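Serine protease pet (Escherichia coli, PDB 4OM9) probably acts as a secreted serine protease toxin of enteroaggregative Escherichia coli, whose passenger domain joins a protease domain to a long beta-helix. Local coordinates at residues A[68-71]-A[72-75]; A[243-247]-A[248-252]; A[489-492]-A[493-496]. All blocks are in the same frame, centred on the assembly; numbering follows the deposited sequence.

Interaction 1 of 3, residues A[68-71]-A[72-75]; sequences VTVA and HNAK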
ATOM      1  N   VAL A  68      -2.366  35.536  -7.246  1.00 30.49           N
ATOM      2  CA  VAL A  68      -1.936  36.654  -6.426  1.00 30.74           C
ATOM      3  C   VAL A  68      -0.424  36.625  -6.295  1.00 30.81           C
ATOM      4  O   VAL A  68       0.189  35.556  -6.166  1.00 30.47           O
ATOM      5  CB  VAL A  68      -2.599  36.609  -5.035  1.00 30.51           C
ATOM      6  CG1 VAL A  68      -1.970  37.602  -4.119  1.00 34.19           C
ATOM      7  CG2 VAL A  68      -4.062  36.936  -5.152  1.00 30.74           C
ATOM      8  N   THR A  69       0.181  37.799  -6.358  1.00 31.38           N
ATOM      9  CA  THR A  69       1.612  37.914  -6.238  1.00 31.70           C
ATOM     10  C   THR A  69       1.983  39.317  -5.698  1.00 32.36           C
ATOM     11  O   THR A  69       1.229  39.939  -4.954  1.00 32.36           O
ATOM     12  CB  THR A  69       2.292  37.620  -7.596  1.00 32.05           C
ATOM     13  OG1 THR A  69       3.713  37.581  -7.437  1.00 32.47           O
ATOM     14  CG2 THR A  69       1.891  38.659  -8.706  1.00 32.74           C
ATOM     15  N   VAL A  70       3.155  39.804  -6.046  1.00 33.04           N
ATOM     16  CA  VAL A  70       3.523  41.123  -5.611  1.00 33.82           C
ATOM     17  C   VAL A  70       3.680  41.976  -6.870  1.00 35.32           C
ATOM     18  O   VAL A  70       3.860  41.417  -7.963  1.00 34.74           O
ATOM     19  CB  VAL A  70       4.785  41.055  -4.725  1.00 34.13           C
ATOM     20  CG1 VAL A  70       5.937  41.845  -5.297  1.00 38.47           C
ATOM     21  CG2 VAL A  70       4.426  41.447  -3.320  1.00 33.97           C
ATOM     22  N   ALA A  71       3.536  43.298  -6.725  1.00 35.49           N
ATOM     23  CA  ALA A  71       3.457  44.222  -7.870  1.00 36.46           C
ATOM     24  C   ALA A  71       4.792  44.439  -8.571  1.00 43.86           C
ATOM     25  O   ALA A  71       4.846  44.434  -9.802  1.00 45.99           O
ATOM     26  CB  ALA A  71       2.873  45.596  -7.431  1.00 37.15           C
ATOM     27  N   HIS A  72       5.866  44.627  -7.804  1.00 51.65           N
ATOM     28  CA  HIS A  72       7.164  44.922  -8.412  1.00 58.69           C
ATOM     29  C   HIS A  72       7.830  43.649  -8.940  1.00 63.02           C
ATOM     30  O   HIS A  72       9.010  43.654  -9.297  1.00 69.03           O
ATOM     31  CB  HIS A  72       8.085  45.664  -7.423  1.00 64.08           C
ATOM     32  CG  HIS A  72       8.739  44.790  -6.394  1.00 61.72           C
ATOM     33  ND1 HIS A  72       8.066  44.281  -5.305  1.00 57.46           N
ATOM     34  CD2 HIS A  72      10.025  44.380  -6.266  1.00 59.53           C
ATOM     35  CE1 HIS A  72       8.902  43.575  -4.559  1.00 48.30           C
ATOM     36  NE2 HIS A  72      10.095  43.621  -5.121  1.00 60.16           N
ATOM     37  N   ASN A  73       7.057  42.567  -8.996  1.00 76.58           N
ATOM     38  CA  ASN A  73       7.473  41.361  -9.699  1.00 78.66           C
ATOM     39  C   ASN A  73       7.221  41.502 -11.199  1.00 81.49           C
ATOM     40  O   ASN A  73       7.583  40.627 -11.987  1.00 85.47           O
ATOM     41  CB  ASN A  73       6.746  40.130  -9.155  1.00 73.34           C
ATOM     42  CG  ASN A  73       7.669  39.205  -8.375  1.00 73.29           C
ATOM     43  OD1 ASN A  73       8.800  39.569  -8.049  1.00 74.56           O
ATOM     44  ND2 ASN A  73       7.186  38.000  -8.074  1.00 59.85           N
ATOM     45  N   ALA A  74       6.588  42.606 -11.584  1.00 84.86           N
ATOM     46  CA  ALA A  74       6.403  42.927 -12.990  1.00 89.89           C
ATOM     47  C   ALA A  74       7.755  43.207 -13.635  1.00 94.62           C
ATOM     48  O   ALA A  74       8.017  42.783 -14.760  1.00104.03           O
ATOM     49  CB  ALA A  74       5.473  44.116 -13.151  1.00 86.63           C
ATOM     50  N   LYS A  75       8.610  43.918 -12.905  1.00 75.60           N
ATOM     51  CA  LYS A  75       9.961  44.239 -13.362  1.00 80.59           C
ATOM     52  C   LYS A  75      10.829  42.988 -13.492  1.00 83.94           C
ATOM     53  O   LYS A  75      11.678  42.893 -14.382  1.00 84.12           O
ATOM     54  CB  LYS A  75      10.626  45.230 -12.405  1.00 80.97           C
ATOM     55  CG  LYS A  75       9.747  46.411 -12.025  1.00 81.66           C
ATOM     56  CD  LYS A  75      10.496  47.411 -11.149  1.00 86.84           C
ATOM     57  CE  LYS A  75      11.055  46.752  -9.898  1.00 84.90           C
ATOM     58  NZ  LYS A  75      11.507  47.757  -8.892  1.00 80.69           N
TER
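Val70 and His72 are brought together by two first torsions: chi1 of 79° places the CG of His72 between its own backbone N and carbonyl carbon, which folds the imidazole back toward the strand, while Val70 is nearly eclipsed at 120°. Its CG1 branch then lies 3.2 Å from ND1 of His72 and 3.5 Å from CE1 of the same ring, approaching obliquely. The approach is close, and the valine torsion is open to doubt. ND1 has its polar partner outside the two segments. A buried valine suits the end of the strand, its methyls packing on Thr227, Asp101 and Ser208 as well as on the ring.

Asn73 turns its CB back onto the carbonyl oxygen of Val70, at 3.4 Å. Its amide end lies near Thr69, ND2 being 3.6 Å from OG1, yet the two groups take different acceptors: Thr69 gives its hydroxyl to Ala58 O and Asn73 ND2 bonds to Ser208 O. Two small polar residues thus sit side by side in a buried place, where Thr69 OG1 and Asn73 ND2 each find a backbone oxygen in a different loop.

The chain leaves the strand by folding over itself, and Ala74 N returns a hydrogen bond to Ala71 O (3.1 Å, 160° at the hydrogen). Ala74 N meets this oxygen from above the carbonyl plane; Arg95 NH1 is a second donor. The Ala71 methyl lies against Thr97 of strand 88-97, where a small side chain fits.

Asp101 OD1 accepts from the backbone N of His72, and the His72 side chain touches Ser208, the serine of a Gly-Asp-Ser-Gly sequence. Histidine just beyond a strand, beside this aspartate and serine, is consistent with the catalytic triad of a chymotrypsin-like PA-clan protease.

Interaction 2 of 3, residues A[243-247]-A[248-252]; sequences TPFDS and KTTNE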
ATOM      1  N   THR A 243       3.090  41.439   2.083  1.00 36.21           N
ATOM      2  CA  THR A 243       1.938  42.247   1.689  1.00 37.05           C
ATOM      3  C   THR A 243       0.679  41.466   2.016  1.00 35.52           C
ATOM      4  O   THR A 243       0.456  40.403   1.463  1.00 36.30           O
ATOM      5  CB  THR A 243       1.976  42.603   0.194  1.00 37.92           C
ATOM      6  OG1 THR A 243       3.068  43.499  -0.039  1.00 41.29           O
ATOM      7  CG2 THR A 243       0.667  43.255  -0.260  1.00 35.96           C
ATOM      8  N   PRO A 244      -0.127  41.978   2.951  1.00 33.56           N
ATOM      9  CA  PRO A 244      -1.342  41.292   3.395  1.00 32.98           C
ATOM     10  C   PRO A 244      -2.317  41.115   2.252  1.00 32.56           C
ATOM     11  O   PRO A 244      -2.545  42.081   1.505  1.00 34.07           O
ATOM     12  CB  PRO A 244      -1.919  42.234   4.457  1.00 34.53           C
ATOM     13  CG  PRO A 244      -0.763  43.109   4.867  1.00 37.11           C
ATOM     14  CD  PRO A 244       0.049  43.277   3.623  1.00 33.78           C
ATOM     15  N   PHE A 245      -2.890  39.923   2.110  1.00 35.43           N
ATOM     16  CA  PHE A 245      -3.859  39.692   1.036  1.00 38.37           C
ATOM     17  C   PHE A 245      -4.979  40.727   1.037  1.00 40.02           C
ATOM     18  O   PHE A 245      -5.538  41.038   2.085  1.00 39.29           O
ATOM     19  CB  PHE A 245      -4.492  38.299   1.129  1.00 34.68           C
ATOM     20  CG  PHE A 245      -5.690  38.139   0.228  1.00 37.85           C
ATOM     21  CD1 PHE A 245      -5.522  37.867  -1.117  1.00 38.41           C
ATOM     22  CD2 PHE A 245      -6.977  38.309   0.718  1.00 38.42           C
ATOM     23  CE1 PHE A 245      -6.621  37.740  -1.958  1.00 42.19           C
ATOM     24  CE2 PHE A 245      -8.068  38.178  -0.107  1.00 42.43           C
ATOM     25  CZ  PHE A 245      -7.894  37.894  -1.449  1.00 42.19           C
ATOM     26  N   ASP A 246      -5.340  41.217  -0.143  1.00 36.06           N
ATOM     27  CA  ASP A 246      -6.288  42.339  -0.243  1.00 35.92           C
ATOM     28  C   ASP A 246      -7.560  41.951  -1.010  1.00 34.08           C
ATOM     29  O   ASP A 246      -7.567  41.917  -2.232  1.00 31.14           O
ATOM     30  CB  ASP A 246      -5.594  43.535  -0.901  1.00 33.08           C
ATOM     31  CG  ASP A 246      -6.520  44.730  -1.122  1.00 33.49           C
ATOM     32  OD1 ASP A 246      -7.736  44.679  -0.833  1.00 40.03           O
ATOM     33  OD2 ASP A 246      -6.003  45.754  -1.601  1.00 35.07           O
ATOM     34  N   SER A 247      -8.631  41.716  -0.258  1.00 34.10           N
ATOM     35  CA  SER A 247      -9.937  41.332  -0.779  1.00 36.88           C
ATOM     36  C   SER A 247     -10.583  42.344  -1.722  1.00 40.69           C
ATOM     37  O   SER A 247     -11.085  42.002  -2.793  1.00 39.93           O
ATOM     38  CB  SER A 247     -10.889  41.103   0.387  1.00 37.39           C
ATOM     39  OG  SER A 247     -11.096  39.723   0.587  1.00 42.86           O
ATOM     40  N   LYS A 248     -10.607  43.585  -1.272  1.00 40.10           N
ATOM     41  CA  LYS A 248     -11.234  44.670  -1.988  1.00 37.96           C
ATOM     42  C   LYS A 248     -10.664  44.836  -3.388  1.00 35.86           C
ATOM     43  O   LYS A 248     -11.408  44.922  -4.359  1.00 37.77           O
ATOM     44  CB  LYS A 248     -11.066  45.963  -1.189  1.00 39.83           C
ATOM     45  CG  LYS A 248     -11.553  47.210  -1.891  1.00 44.43           C
ATOM     46  CD  LYS A 248     -11.199  48.445  -1.060  1.00 52.46           C
ATOM     47  CE  LYS A 248     -11.776  49.696  -1.681  1.00 55.52           C
ATOM     48  NZ  LYS A 248     -11.467  49.757  -3.146  1.00 57.90           N
ATOM     49  N   THR A 249      -9.343  44.896  -3.494  1.00 34.54           N
ATOM     50  CA  THR A 249      -8.691  45.043  -4.789  1.00 32.20           C
ATOM     51  C   THR A 249      -8.856  43.766  -5.613  1.00 34.29           C
ATOM     52  O   THR A 249      -9.061  43.812  -6.825  1.00 33.03           O
ATOM     53  CB  THR A 249      -7.194  45.369  -4.624  1.00 34.44           C
ATOM     54  OG1 THR A 249      -7.042  46.523  -3.783  1.00 35.32           O
ATOM     55  CG2 THR A 249      -6.542  45.630  -5.981  1.00 34.47           C
ATOM     56  N   THR A 250      -8.760  42.618  -4.943  1.00 34.11           N
ATOM     57  CA  THR A 250      -9.014  41.342  -5.594  1.00 34.45           C
ATOM     58  C   THR A 250     -10.399  41.307  -6.225  1.00 34.91           C
ATOM     59  O   THR A 250     -10.563  40.889  -7.373  1.00 32.72           O
ATOM     60  CB  THR A 250      -8.899  40.166  -4.608  1.00 30.36           C
ATOM     61  OG1 THR A 250      -7.557  40.096  -4.117  1.00 34.30           O
ATOM     62  CG2 THR A 250      -9.262  38.835  -5.298  1.00 30.26           C
ATOM     63  N   ASN A 251     -11.395  41.750  -5.468  1.00 39.21           N
ATOM     64  CA  ASN A 251     -12.773  41.641  -5.909  1.00 37.50           C
ATOM     65  C   ASN A 251     -13.063  42.635  -7.003  1.00 37.98           C
ATOM     66  O   ASN A 251     -13.884  42.386  -7.887  1.00 43.52           O
ATOM     67  CB  ASN A 251     -13.729  41.816  -4.733  1.00 38.21           C
ATOM     68  CG  ASN A 251     -13.797  40.568  -3.868  1.00 41.87           C
ATOM     69  OD1 ASN A 251     -13.409  39.477  -4.310  1.00 42.82           O
ATOM     70  ND2 ASN A 251     -14.287  40.714  -2.644  1.00 43.48           N
ATOM     71  N   GLU A 252     -12.348  43.743  -6.980  1.00 44.85           N
ATOM     72  CA  GLU A 252     -12.521  44.727  -8.034  1.00 54.48           C
ATOM     73  C   GLU A 252     -11.952  44.186  -9.340  1.00 48.11           C
ATOM     74  O   GLU A 252     -12.546  44.355 -10.392  1.00 51.40           O
ATOM     75  CB  GLU A 252     -11.890  46.067  -7.642  1.00 56.37           C
ATOM     76  CG  GLU A 252     -12.878  46.942  -6.866  1.00 62.72           C
ATOM     77  CD  GLU A 252     -12.210  47.977  -5.979  1.00 74.82           C
ATOM     78  OE1 GLU A 252     -10.973  48.137  -6.064  1.00 76.52           O
ATOM     79  OE2 GLU A 252     -12.926  48.629  -5.184  1.00 77.80           O
TER
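Asp246 and Ser247 carry the chain from strand 239-244 into helix 247-255, and their carbonyls start the helical pattern: Thr250 N donates to Asp246 O at 3.0 Å, and Asn251 N to Ser247 O at 2.7 Å. Asp246, with extended phi/psi of -119/103°, is the N-cap.

Its carboxylate reaches forward over the first turn, CG being anti to the backbone N (chi1 177°). OD1 accepts from Thr249 N at 3.1 Å in an almost straight bond, and OD2 accepts from the Thr249 hydroxyl, OG1, at 2.5 Å. Both donors meet the carboxylate from above its plane, so two bonds fix its rotation. The Asp246 carbonyl is gripped twice as well, since Thr250 OG1 reaches its oxygen (2.6 Å) from the face opposite Thr250 N. Threonine suits both places, because each offers a hydroxyl besides its N-H and so bonds Asp246 twice. The Thr250 hydroxyl also lies 3.3 Å from Phe245 CE1, and Phe102 of strand 102-107 packs on Asp246 and Thr250. Farther out, Lys248 NZ pairs with Glu252 OE2 in a salt bridge along the helix.

An acidic cap at the positive end of the helix dipole, with two donors, probably stabilises the carboxylate anion and lowers its pKa.

Interaction 3 of 3, residues A[489-492]-A[493-496]; sequences TKQD and NARL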
ATOM      1  N   THR A 489       1.089 -15.191 -26.046  1.00 43.02           N
ATOM      2  CA  THR A 489       2.255 -16.048 -25.953  1.00 40.26           C
ATOM      3  C   THR A 489       2.982 -15.797 -24.622  1.00 39.57           C
ATOM      4  O   THR A 489       3.050 -14.659 -24.133  1.00 40.21           O
ATOM      5  CB  THR A 489       3.183 -15.814 -27.168  1.00 44.19           C
ATOM      6  OG1 THR A 489       3.065 -16.923 -28.069  1.00 48.98           O
ATOM      7  CG2 THR A 489       4.631 -15.665 -26.765  1.00 45.92           C
ATOM      8  N   LYS A 490       3.480 -16.877 -24.027  1.00 39.98           N
ATOM      9  CA  LYS A 490       4.204 -16.820 -22.769  1.00 41.72           C
ATOM     10  C   LYS A 490       5.372 -15.851 -22.871  1.00 41.62           C
ATOM     11  O   LYS A 490       6.282 -16.059 -23.675  1.00 43.49           O
ATOM     12  CB  LYS A 490       4.700 -18.224 -22.390  1.00 47.18           C
ATOM     13  CG  LYS A 490       5.263 -18.365 -20.987  1.00 46.62           C
ATOM     14  CD  LYS A 490       5.862 -19.766 -20.820  1.00 48.25           C
ATOM     15  CE  LYS A 490       6.124 -20.107 -19.364  1.00 52.69           C
ATOM     16  NZ  LYS A 490       6.549 -18.936 -18.553  1.00 43.20           N
ATOM     17  N   GLN A 491       5.324 -14.787 -22.065  1.00 44.04           N
ATOM     18  CA  GLN A 491       6.331 -13.722 -22.081  1.00 45.27           C
ATOM     19  C   GLN A 491       6.743 -13.355 -20.649  1.00 43.23           C
ATOM     20  O   GLN A 491       6.025 -12.638 -19.950  1.00 41.93           O
ATOM     21  CB  GLN A 491       5.803 -12.472 -22.820  1.00 41.75           C
ATOM     22  CG  GLN A 491       5.626 -12.654 -24.318  1.00 43.12           C
ATOM     23  CD  GLN A 491       4.779 -11.552 -24.955  1.00 48.20           C
ATOM     24  OE1 GLN A 491       4.930 -10.371 -24.635  1.00 49.34           O
ATOM     25  NE2 GLN A 491       3.878 -11.941 -25.858  1.00 47.25           N
ATOM     26  N   ASP A 492       7.905 -13.834 -20.226  1.00 46.91           N
ATOM     27  CA  ASP A 492       8.302 -13.742 -18.826  1.00 46.00           C
ATOM     28  C   ASP A 492       8.769 -12.353 -18.428  1.00 48.46           C
ATOM     29  O   ASP A 492       8.987 -12.085 -17.246  1.00 45.65           O
ATOM     30  CB  ASP A 492       9.409 -14.752 -18.516  1.00 52.18           C
ATOM     31  CG  ASP A 492       8.923 -16.189 -18.562  1.00 57.29           C
ATOM     32  OD1 ASP A 492       7.694 -16.417 -18.527  1.00 50.48           O
ATOM     33  OD2 ASP A 492       9.778 -17.091 -18.628  1.00 60.36           O
ATOM     34  N   ASN A 493       8.931 -11.471 -19.409  1.00 50.79           N
ATOM     35  CA  ASN A 493       9.414 -10.129 -19.130  1.00 50.37           C
ATOM     36  C   ASN A 493       8.282  -9.110 -19.120  1.00 47.95           C
ATOM     37  O   ASN A 493       8.475  -7.955 -18.738  1.00 44.61           O
ATOM     38  CB  ASN A 493      10.495  -9.746 -20.136  1.00 55.05           C
ATOM     39  CG  ASN A 493      11.746 -10.602 -19.989  1.00 56.37           C
ATOM     40  OD1 ASN A 493      11.912 -11.302 -18.990  1.00 57.15           O
ATOM     41  ND2 ASN A 493      12.629 -10.550 -20.982  1.00 68.12           N
ATOM     42  N   ALA A 494       7.090  -9.554 -19.500  1.00 36.44           N
ATOM     43  CA  ALA A 494       5.929  -8.675 -19.527  1.00 33.91           C
ATOM     44  C   ALA A 494       5.344  -8.459 -18.130  1.00 33.29           C
ATOM     45  O   ALA A 494       4.166  -8.753 -17.878  1.00 30.86           O
ATOM     46  CB  ALA A 494       4.870  -9.237 -20.466  1.00 34.38           C
ATOM     47  N   ARG A 495       6.159  -7.920 -17.229  1.00 34.63           N
ATOM     48  CA  ARG A 495       5.766  -7.799 -15.832  1.00 34.22           C
ATOM     49  C   ARG A 495       4.878  -6.602 -15.598  1.00 34.48           C
ATOM     50  O   ARG A 495       5.282  -5.467 -15.830  1.00 32.13           O
ATOM     51  CB  ARG A 495       6.998  -7.700 -14.923  1.00 36.12           C
ATOM     52  CG  ARG A 495       7.709  -9.024 -14.706  1.00 44.66           C
ATOM     53  CD  ARG A 495       8.948  -8.881 -13.847  1.00 39.69           C
ATOM     54  NE  ARG A 495      10.141  -9.295 -14.572  1.00 40.42           N
ATOM     55  CZ  ARG A 495      10.645 -10.522 -14.546  1.00 55.56           C
ATOM     56  NH1 ARG A 495      10.062 -11.481 -13.829  1.00 58.36           N
ATOM     57  NH2 ARG A 495      11.739 -10.789 -15.248  1.00 56.63           N
ATOM     58  N   LEU A 496       3.653  -6.880 -15.155  1.00 30.90           N
ATOM     59  CA  LEU A 496       2.735  -5.864 -14.660  1.00 28.89           C
ATOM     60  C   LEU A 496       2.909  -5.750 -13.151  1.00 29.00           C
ATOM     61  O   LEU A 496       2.675  -6.720 -12.411  1.00 29.37           O
ATOM     62  CB  LEU A 496       1.290  -6.206 -15.006  1.00 28.46           C
ATOM     63  CG  LEU A 496       0.265  -5.275 -14.358  1.00 27.79           C
ATOM     64  CD1 LEU A 496       0.533  -3.831 -14.763  1.00 27.32           C
ATOM     65  CD2 LEU A 496      -1.172  -5.682 -14.676  1.00 27.57           C
TER
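Asp492 OD1 accepts from Lys490 NZ at 2.8 Å, and the carbonyl oxygen of the same residue lies over the guanidinium of Arg495, so Asp492 meets cations at two points. Lysine reaches the carboxylate on the syn lone pair of OD1, and the pair forms a salt bridge; NZ has a second, weak bond to Asp590 O. A long cationic chain suits position 490, because it is long enough to reach the carboxylate two residues on.

Behind the salt bridge the chain makes a type I beta turn from Gln491 to Ala494. Ala494 N donates to Gln491 O at 3.3 Å, a long bond that meets the oxygen from well above its carbonyl plane. The CB atoms of Gln491 and Ala494 lie 4.1 Å apart; the buried Ala494 methyl also touches Leu487. This alanine is also the centre of an inverse gamma turn, with a weak bond from Arg495 N to Asn493 O.

Arg495 folds back over the turn. Its chain bends at chi3 (-119°) and lays the guanidinium flat against the carbonyl oxygen of Asp492, which stands 3.4 Å above the centre of the plane and 3.5 Å from CZ. The contact is therefore face-on and probably electrostatic, the oxygen over the centre of the delocalised cation rather than along an N-H.

Backbone bonds between Gln491 and Asn511 and between Arg495 and Tyr471 tie the loop to adjoining parts of the beta-helix. The carboxylate probably balances the charge of Lys490, while the Asp492 carbonyl dipole offers the guanidinium a weaker electrostatic partner that uses none of its N-H groups.

Interactions 1 and 2 belong to the protease domain and touch: Val70 CG2 lies 4.1 Å from Thr243 OG1, and Val68 CG2 packs on Phe245 CE1. Both lean on strand 102-107, and each marks the end of a strand, the first passing into a partly buried loop beside the presumed active site, the second into a capped helix. Interaction 3 stands apart, its centre about 54 Å from that of interaction 1, as a surface turn between two strands of the beta-helix. Accordingly, interaction 1 combines close aliphatic contact with buried polar groups bonded to neighbouring loops, interaction 2 relies on concentrated hydrogen bonding at a helix start, and interaction 3 on solvent-side charges around a beta turn.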